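Long-range contact in lipolytic protein G-D-S-L family (Chitinophaga pinensis, PDB 4Q7Q), which probably hydrolyses ester bonds as a lipase or acylhydrolase of the SGNH superfamily, its natural substrate being unknown: residues G50-N62 against F77-V89. Residues are numbered along the deposited sequence; the frame is centred on the assembly and turned at random.
With FMT (formic acid), chain E.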
ATOM      1  N   GLY A  50      -5.891   6.341   6.603  1.00 13.98           N
ATOM      2  CA  GLY A  50      -5.065   6.342   5.415  1.00 14.27           C
ATOM      3  C   GLY A  50      -4.899   7.773   4.964  1.00 14.58           C
ATOM      4  O   GLY A  50      -5.875   8.531   4.876  1.00 16.11           O
ATOM      5  N   HIS A  51      -3.662   8.146   4.676  1.00 14.09           N
ATOM      6  CA  HIS A  51      -3.351   9.503   4.241  1.00 14.30           C
ATOM      7  C   HIS A  51      -2.767   9.484   2.845  1.00 14.20           C
ATOM      8  O   HIS A  51      -1.731   8.873   2.597  1.00 13.66           O
ATOM      9  CB  HIS A  51      -2.424  10.172   5.250  1.00 14.40           C
ATOM     10  CG  HIS A  51      -3.067  10.342   6.585  1.00 13.71           C
ATOM     11  ND1 HIS A  51      -3.648  11.526   6.982  1.00 15.38           N
ATOM     12  CD2 HIS A  51      -3.284   9.459   7.585  1.00 15.31           C
ATOM     13  CE1 HIS A  51      -4.173  11.372   8.183  1.00 16.48           C
ATOM     14  NE2 HIS A  51      -3.970  10.122   8.572  1.00 17.00           N
ATOM     15  N   ASN A  52      -3.474  10.141   1.934  1.00 14.59           N
ATOM     16  CA  ASN A  52      -3.195  10.063   0.509  1.00 15.43           C
ATOM     17  C   ASN A  52      -1.805  10.586   0.194  1.00 15.44           C
ATOM     18  O   ASN A  52      -1.503  11.744   0.454  1.00 17.00           O
ATOM     19  CB  ASN A  52      -4.262  10.839  -0.265  1.00 16.04           C
ATOM     20  CG  ASN A  52      -4.242  10.532  -1.754  1.00 19.11           C
ATOM     21  OD1 ASN A  52      -3.549   9.624  -2.193  1.00 22.69           O
ATOM     22  ND2 ASN A  52      -5.022  11.273  -2.526  1.00 20.71           N
ATOM     23  N   GLY A  53      -0.949   9.714  -0.331  1.00 17.12           N
ATOM     24  CA  GLY A  53       0.373  10.117  -0.751  1.00 16.59           C
ATOM     25  C   GLY A  53       1.439  10.104   0.320  1.00 15.80           C
ATOM     26  O   GLY A  53       2.583  10.424   0.034  1.00 18.41           O
ATOM     27  N   TRP A  54       1.080   9.756   1.552  1.00 14.26           N
ATOM     28  CA  TRP A  54       2.043   9.878   2.645  1.00 14.21           C
ATOM     29  C   TRP A  54       3.016   8.709   2.743  1.00 14.39           C
ATOM     30  O   TRP A  54       2.689   7.559   2.432  1.00 13.86           O
ATOM     31  CB  TRP A  54       1.342  10.031   3.998  1.00 13.79           C
ATOM     32  CG  TRP A  54       0.679  11.353   4.245  1.00 14.17           C
ATOM     33  CD1 TRP A  54       0.094  12.185   3.324  1.00 15.55           C
ATOM     34  CD2 TRP A  54       0.495  11.975   5.519  1.00 14.87           C
ATOM     35  NE1 TRP A  54      -0.430  13.296   3.961  1.00 15.81           N
ATOM     36  CE2 TRP A  54      -0.197  13.185   5.307  1.00 14.86           C
ATOM     37  CE3 TRP A  54       0.863  11.633   6.821  1.00 14.75           C
ATOM     38  CZ2 TRP A  54      -0.534  14.045   6.344  1.00 14.69           C
ATOM     39  CZ3 TRP A  54       0.523  12.490   7.855  1.00 15.09           C
ATOM     40  CH2 TRP A  54      -0.155  13.685   7.607  1.00 15.46           C
ATOM     41  N   THR A  55       4.204   9.017   3.248  1.00 13.73           N
ATOM     42  CA  THR A  55       5.189   8.002   3.590  1.00 13.38           C
ATOM     43  C   THR A  55       5.025   7.613   5.063  1.00 13.41           C
ATOM     44  O   THR A  55       4.324   8.299   5.825  1.00 13.38           O
ATOM     45  CB  THR A  55       6.609   8.532   3.404  1.00 14.03           C
ATOM     46  OG1 THR A  55       6.804   9.633   4.298  1.00 15.67           O
ATOM     47  CG2 THR A  55       6.825   8.998   1.964  1.00 14.88           C
ATOM     48  N   SER A  56       5.680   6.533   5.479  1.00 13.60           N
ATOM     49  CA  SER A  56       5.737   6.240   6.909  1.00 13.24           C
ATOM     50  C   SER A  56       6.426   7.382   7.664  1.00 15.01           C
ATOM     51  O   SER A  56       6.128   7.634   8.834  1.00 15.86           O
ATOM     52  CB  SER A  56       6.426   4.904   7.196  1.00 15.12           C
ATOM     53  OG  SER A  56       7.820   4.973   6.953  1.00 16.21           O
ATOM     54  N   GLY A  57       7.342   8.067   6.986  1.00 14.65           N
ATOM     55  CA  GLY A  57       7.993   9.246   7.540  1.00 16.28           C
ATOM     56  C   GLY A  57       7.005  10.364   7.844  1.00 15.85           C
ATOM     57  O   GLY A  57       7.080  10.991   8.903  1.00 16.97           O
ATOM     58  N   GLY A  58       6.080  10.625   6.923  1.00 13.75           N
ATOM     59  CA  GLY A  58       5.042  11.621   7.154  1.00 15.40           C
ATOM     60  C   GLY A  58       4.073  11.238   8.263  1.00 15.96           C
ATOM     61  O   GLY A  58       3.689  12.071   9.096  1.00 16.62           O
ATOM     62  N   ILE A  59       3.669   9.971   8.275  1.00 15.68           N
ATOM     63  CA  ILE A  59       2.804   9.478   9.335  1.00 15.41           C
ATOM     64  C   ILE A  59       3.495   9.648  10.696  1.00 15.67           C
ATOM     65  O   ILE A  59       2.928  10.234  11.620  1.00 16.49           O
ATOM     66  CB  ILE A  59       2.427   7.998   9.097  1.00 15.17           C
ATOM     67  CG1 ILE A  59       1.580   7.851   7.820  1.00 15.39           C
ATOM     68  CG2 ILE A  59       1.718   7.431  10.310  1.00 15.86           C
ATOM     69  CD1 ILE A  59       0.146   8.345   7.949  1.00 16.34           C
ATOM     70  N   ALA A  60       4.725   9.152  10.804  1.00 15.48           N
ATOM     71  CA  ALA A  60       5.478   9.228  12.048  1.00 16.86           C
ATOM     72  C   ALA A  60       5.733  10.678  12.452  1.00 19.03           C
ATOM     73  O   ALA A  60       5.609  11.025  13.624  1.00 20.50           O
ATOM     74  CB  ALA A  60       6.797   8.464  11.918  1.00 17.54           C
ATOM     75  N   GLY A  61       6.074  11.521  11.478  1.00 17.67           N
ATOM     76  CA  GLY A  61       6.400  12.913  11.745  1.00 18.00           C
ATOM     77  C   GLY A  61       5.222  13.739  12.217  1.00 19.46           C
ATOM     78  O   GLY A  61       5.399  14.794  12.822  1.00 22.32           O
ATOM     79  N   ASN A  62       4.014  13.265  11.933  1.00 18.12           N
ATOM     80  CA  ASN A  62       2.795  13.971  12.320  1.00 18.41           C
ATOM     81  C   ASN A  62       1.971  13.154  13.292  1.00 19.45           C
ATOM     82  O   ASN A  62       0.780  13.412  13.470  1.00 20.90           O
ATOM     83  CB  ASN A  62       1.925  14.258  11.094  1.00 18.58           C
ATOM     84  CG  ASN A  62       2.493  15.345  10.223  1.00 18.00           C
ATOM     85  OD1 ASN A  62       2.302  16.526  10.491  1.00 19.64           O
ATOM     86  ND2 ASN A  62       3.190  14.954   9.167  1.00 18.50           N
ATOM     87  N   PHE A  77      -0.129  -0.032   7.201  1.00 14.52           N
ATOM     88  CA  PHE A  77       0.072  -0.439   5.814  1.00 13.68           C
ATOM     89  C   PHE A  77       0.780   0.720   5.111  1.00 13.22           C
ATOM     90  O   PHE A  77       0.139   1.582   4.501  1.00 13.54           O
ATOM     91  CB  PHE A  77      -1.306  -0.709   5.199  1.00 15.54           C
ATOM     92  CG  PHE A  77      -1.291  -1.340   3.824  1.00 16.18           C
ATOM     93  CD1 PHE A  77      -0.112  -1.583   3.126  1.00 15.86           C
ATOM     94  CD2 PHE A  77      -2.496  -1.675   3.221  1.00 16.03           C
ATOM     95  CE1 PHE A  77      -0.147  -2.149   1.853  1.00 15.91           C
ATOM     96  CE2 PHE A  77      -2.533  -2.258   1.962  1.00 15.84           C
ATOM     97  CZ  PHE A  77      -1.357  -2.484   1.274  1.00 15.28           C
ATOM     98  N   LEU A  78       2.107   0.744   5.225  1.00 12.89           N
ATOM     99  CA  LEU A  78       2.926   1.861   4.766  1.00 13.83           C
ATOM    100  C   LEU A  78       4.215   1.364   4.144  1.00 13.98           C
ATOM    101  O   LEU A  78       4.670   0.268   4.447  1.00 15.78           O
ATOM    102  CB  LEU A  78       3.298   2.764   5.943  1.00 14.24           C
ATOM    103  CG  LEU A  78       2.146   3.498   6.614  1.00 14.18           C
ATOM    104  CD1 LEU A  78       2.613   4.058   7.959  1.00 15.94           C
ATOM    105  CD2 LEU A  78       1.626   4.601   5.697  1.00 14.78           C
ATOM    106  N   GLY A  79       4.812   2.188   3.296  1.00 13.10           N
ATOM    107  CA  GLY A  79       6.138   1.907   2.804  1.00 13.86           C
ATOM    108  C   GLY A  79       6.308   2.120   1.312  1.00 13.68           C
ATOM    109  O   GLY A  79       7.401   2.448   0.846  1.00 13.78           O
ATOM    110  N   THR A  80       5.234   1.953   0.548  1.00 13.59           N
ATOM    111  CA  THR A  80       5.356   2.070  -0.896  1.00 13.41           C
ATOM    112  C   THR A  80       5.777   3.487  -1.307  1.00 13.17           C
ATOM    113  O   THR A  80       6.591   3.669  -2.219  1.00 14.46           O
ATOM    114  CB  THR A  80       4.086   1.578  -1.640  1.00 14.98           C
ATOM    115  OG1 THR A  80       4.414   1.324  -3.010  1.00 16.14           O
ATOM    116  CG2 THR A  80       2.943   2.582  -1.559  1.00 15.08           C
ATOM    117  N   ASN A  81       5.279   4.497  -0.603  1.00 12.83           N
ATOM    118  CA  ASN A  81       5.679   5.865  -0.927  1.00 12.85           C
ATOM    119  C   ASN A  81       7.081   6.185  -0.435  1.00 12.99           C
ATOM    120  O   ASN A  81       7.788   6.958  -1.074  1.00 15.39           O
ATOM    121  CB  ASN A  81       4.658   6.878  -0.415  1.00 14.47           C
ATOM    122  CG  ASN A  81       3.319   6.725  -1.093  1.00 15.40           C
ATOM    123  OD1 ASN A  81       3.254   6.414  -2.283  1.00 19.27           O
ATOM    124  ND2 ASN A  81       2.240   6.921  -0.345  1.00 15.75           N
ATOM    125  N   ASP A  82       7.477   5.591   0.691  1.00 12.88           N
ATOM    126  CA  ASP A  82       8.853   5.701   1.164  1.00 13.47           C
ATOM    127  C   ASP A  82       9.823   5.185   0.116  1.00 12.96           C
ATOM    128  O   ASP A  82      10.846   5.809  -0.151  1.00 15.04           O
ATOM    129  CB  ASP A  82       9.048   4.890   2.448  1.00 14.27           C
ATOM    130  CG  ASP A  82       8.139   5.333   3.563  1.00 15.00           C
ATOM    131  OD1 ASP A  82       6.920   5.099   3.456  1.00 15.10           O
ATOM    132  OD2 ASP A  82       8.649   5.896   4.556  1.00 16.14           O
ATOM    133  N   TRP A  83       9.499   4.034  -0.459  1.00 12.20           N
ATOM    134  CA  TRP A  83      10.317   3.475  -1.529  1.00 13.10           C
ATOM    135  C   TRP A  83      10.429   4.429  -2.715  1.00 13.21           C
ATOM    136  O   TRP A  83      11.533   4.718  -3.196  1.00 13.75           O
ATOM    137  CB  TRP A  83       9.785   2.112  -1.992  1.00 14.13           C
ATOM    138  CG  TRP A  83      10.453   1.642  -3.254  1.00 12.96           C
ATOM    139  CD1 TRP A  83      11.694   1.082  -3.363  1.00 13.93           C
ATOM    140  CD2 TRP A  83       9.914   1.693  -4.587  1.00 14.30           C
ATOM    141  NE1 TRP A  83      11.965   0.788  -4.683  1.00 14.39           N
ATOM    142  CE2 TRP A  83      10.889   1.155  -5.452  1.00 13.69           C
ATOM    143  CE3 TRP A  83       8.708   2.153  -5.130  1.00 14.09           C
ATOM    144  CZ2 TRP A  83      10.696   1.058  -6.830  1.00 14.62           C
ATOM    145  CZ3 TRP A  83       8.515   2.058  -6.494  1.00 13.97           C
ATOM    146  CH2 TRP A  83       9.510   1.509  -7.333  1.00 14.01           C
ATOM    147  N   TRP A  84       9.293   4.925  -3.198  1.00 13.39           N
ATOM    148  CA  TRP A  84       9.324   5.789  -4.365  1.00 14.35           C
ATOM    149  C   TRP A  84      10.107   7.074  -4.087  1.00 15.15           C
ATOM    150  O   TRP A  84      10.778   7.605  -4.969  1.00 16.42           O
ATOM    151  CB  TRP A  84       7.914   6.109  -4.885  1.00 14.94           C
ATOM    152  CG  TRP A  84       7.987   6.990  -6.083  1.00 15.51           C
ATOM    153  CD1 TRP A  84       7.564   8.286  -6.186  1.00 16.13           C
ATOM    154  CD2 TRP A  84       8.611   6.670  -7.330  1.00 15.31           C
ATOM    155  NE1 TRP A  84       7.856   8.779  -7.435  1.00 16.98           N
ATOM    156  CE2 TRP A  84       8.504   7.807  -8.156  1.00 15.58           C
ATOM    157  CE3 TRP A  84       9.235   5.522  -7.838  1.00 15.78           C
ATOM    158  CZ2 TRP A  84       8.998   7.833  -9.458  1.00 16.38           C
ATOM    159  CZ3 TRP A  84       9.729   5.550  -9.135  1.00 16.08           C
ATOM    160  CH2 TRP A  84       9.607   6.696  -9.927  1.00 15.59           C
ATOM    161  N   GLN A  85      10.049   7.561  -2.854  1.00 15.07           N
ATOM    162  CA  GLN A  85      10.732   8.805  -2.519  1.00 15.95           C
ATOM    163  C   GLN A  85      12.200   8.587  -2.180  1.00 17.55           C
ATOM    164  O   GLN A  85      12.945   9.548  -1.999  1.00 20.70           O
ATOM    165  CB  GLN A  85       9.991   9.543  -1.402  1.00 18.17           C
ATOM    166  CG  GLN A  85       8.642  10.059  -1.889  1.00 21.31           C
ATOM    167  CD  GLN A  85       7.875  10.855  -0.854  1.00 24.79           C
ATOM    168  OE1 GLN A  85       8.459  11.443   0.062  1.00 26.19           O
ATOM    169  NE2 GLN A  85       6.554  10.887  -1.003  1.00 25.61           N
ATOM    170  N   GLY A  86      12.625   7.327  -2.119  1.00 17.04           N
ATOM    171  CA  GLY A  86      14.021   7.013  -1.870  1.00 18.03           C
ATOM    172  C   GLY A  86      14.450   7.147  -0.416  1.00 19.02           C
ATOM    173  O   GLY A  86      15.647   7.307  -0.135  1.00 22.92           O
ATOM    174  N   ARG A  87      13.497   7.090   0.515  1.00 18.19           N
ATOM    175  CA  ARG A  87      13.833   7.152   1.943  1.00 18.74           C
ATOM    176  C   ARG A  87      14.634   5.930   2.336  1.00 17.36           C
ATOM    177  O   ARG A  87      14.287   4.819   1.948  1.00 16.37           O
ATOM    178  CB  ARG A  87      12.578   7.149   2.818  1.00 21.92           C
ATOM    179  CG  ARG A  87      11.911   8.474   3.077  1.00 24.91           C
ATOM    180  CD  ARG A  87      10.915   8.319   4.227  1.00 22.38           C
ATOM    181  NE  ARG A  87      11.467   8.672   5.539  1.00 19.74           N
ATOM    182  CZ  ARG A  87      11.193   8.028   6.675  1.00 17.83           C
ATOM    183  NH1 ARG A  87      10.395   6.963   6.674  1.00 16.07           N
ATOM    184  NH2 ARG A  87      11.727   8.441   7.823  1.00 18.62           N
ATOM    185  N   PRO A  88      15.693   6.119   3.132  1.00 16.65           N
ATOM    186  CA  PRO A  88      16.476   4.953   3.549  1.00 17.76           C
ATOM    187  C   PRO A  88      15.660   4.003   4.420  1.00 17.54           C
ATOM    188  O   PRO A  88      14.957   4.428   5.340  1.00 19.14           O
ATOM    189  CB  PRO A  88      17.626   5.566   4.359  1.00 17.56           C
ATOM    190  CG  PRO A  88      17.197   6.928   4.709  1.00 20.16           C
ATOM    191  CD  PRO A  88      16.254   7.382   3.639  1.00 18.49           C
ATOM    192  N   VAL A  89      15.756   2.719   4.112  1.00 16.69           N
ATOM    193  CA  VAL A  89      15.086   1.698   4.889  1.00 16.73           C
ATOM    194  C   VAL A  89      15.630   1.683   6.310  1.00 17.48           C
ATOM    195  O   VAL A  89      14.876   1.604   7.276  1.00 17.28           O
ATOM    196  CB  VAL A  89      15.297   0.321   4.250  1.00 17.66           C
ATOM    197  CG1 VAL A  89      14.846  -0.784   5.195  1.00 18.95           C
ATOM    198  CG2 VAL A  89      14.562   0.245   2.917  1.00 18.75           C
TER
HETATM  199  C   FMT E 303       6.460  15.287   7.380  1.00 37.36           C
HETATM  200  O1  FMT E 303       6.763  14.453   8.239  1.00 38.06           O
HETATM  201  O2  FMT E 303       5.349  15.403   6.839  1.00 34.99           O
HETATM  202  O   HOH W   1       4.683  12.109   0.684  1.00 35.11           O
HETATM  203  O   HOH W   2      -0.083   7.067  -1.481  1.00 38.75           O
HETATM  204  O   HOH W   3       3.547   4.609   2.052  1.00 17.04           O
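L78 meets helix 56-61 with both methyls: CD1 and CD2 each lie 3.9 Å from CG1 of I59, and I111 of helix 104-118 touches both L78 and I59. Three residues on, in the first turn of helix 80-85, the N81 amide donates through ND2 to W54 O at 2.9 Å, almost straight (174°). That oxygen lies in the N81 amide plane, yet the donor stands well above the W54 carbonyl plane. D82, with CG beside its own backbone N (chi1 -59°), presents its carboxylate to the start of the facing helix, where T55 is the N-cap, its OG1 accepting from G58 N at 2.9 Å. OD1 takes the S56 amide on its syn lone pair at 2.8 Å. OD2 accepts two donors: S56 OG at 2.7 Å, from above the carboxylate plane, and R87 NH1 in a salt bridge at 2.9 Å, the oxygen lying nearly in the guanidinium plane. An asparagine in its place would probably leave R87 without its charge partner and weaken the double grip on S56. Q85 lays its amide against CG2 of T55. Above one guanidinium face of R87 sits G57 CA, offset toward the rim. G79-T80-N81-D82 after strand 73-77 matches the GxND motif of SGNH hydrolases; one water accepts from N81 ND2 at 2.6 Å and, weakly, from G53 N, consistent with N81, and perhaps G53, lining the oxyanion hole near the probable S14-D235-H238 triad, which N81 does not touch.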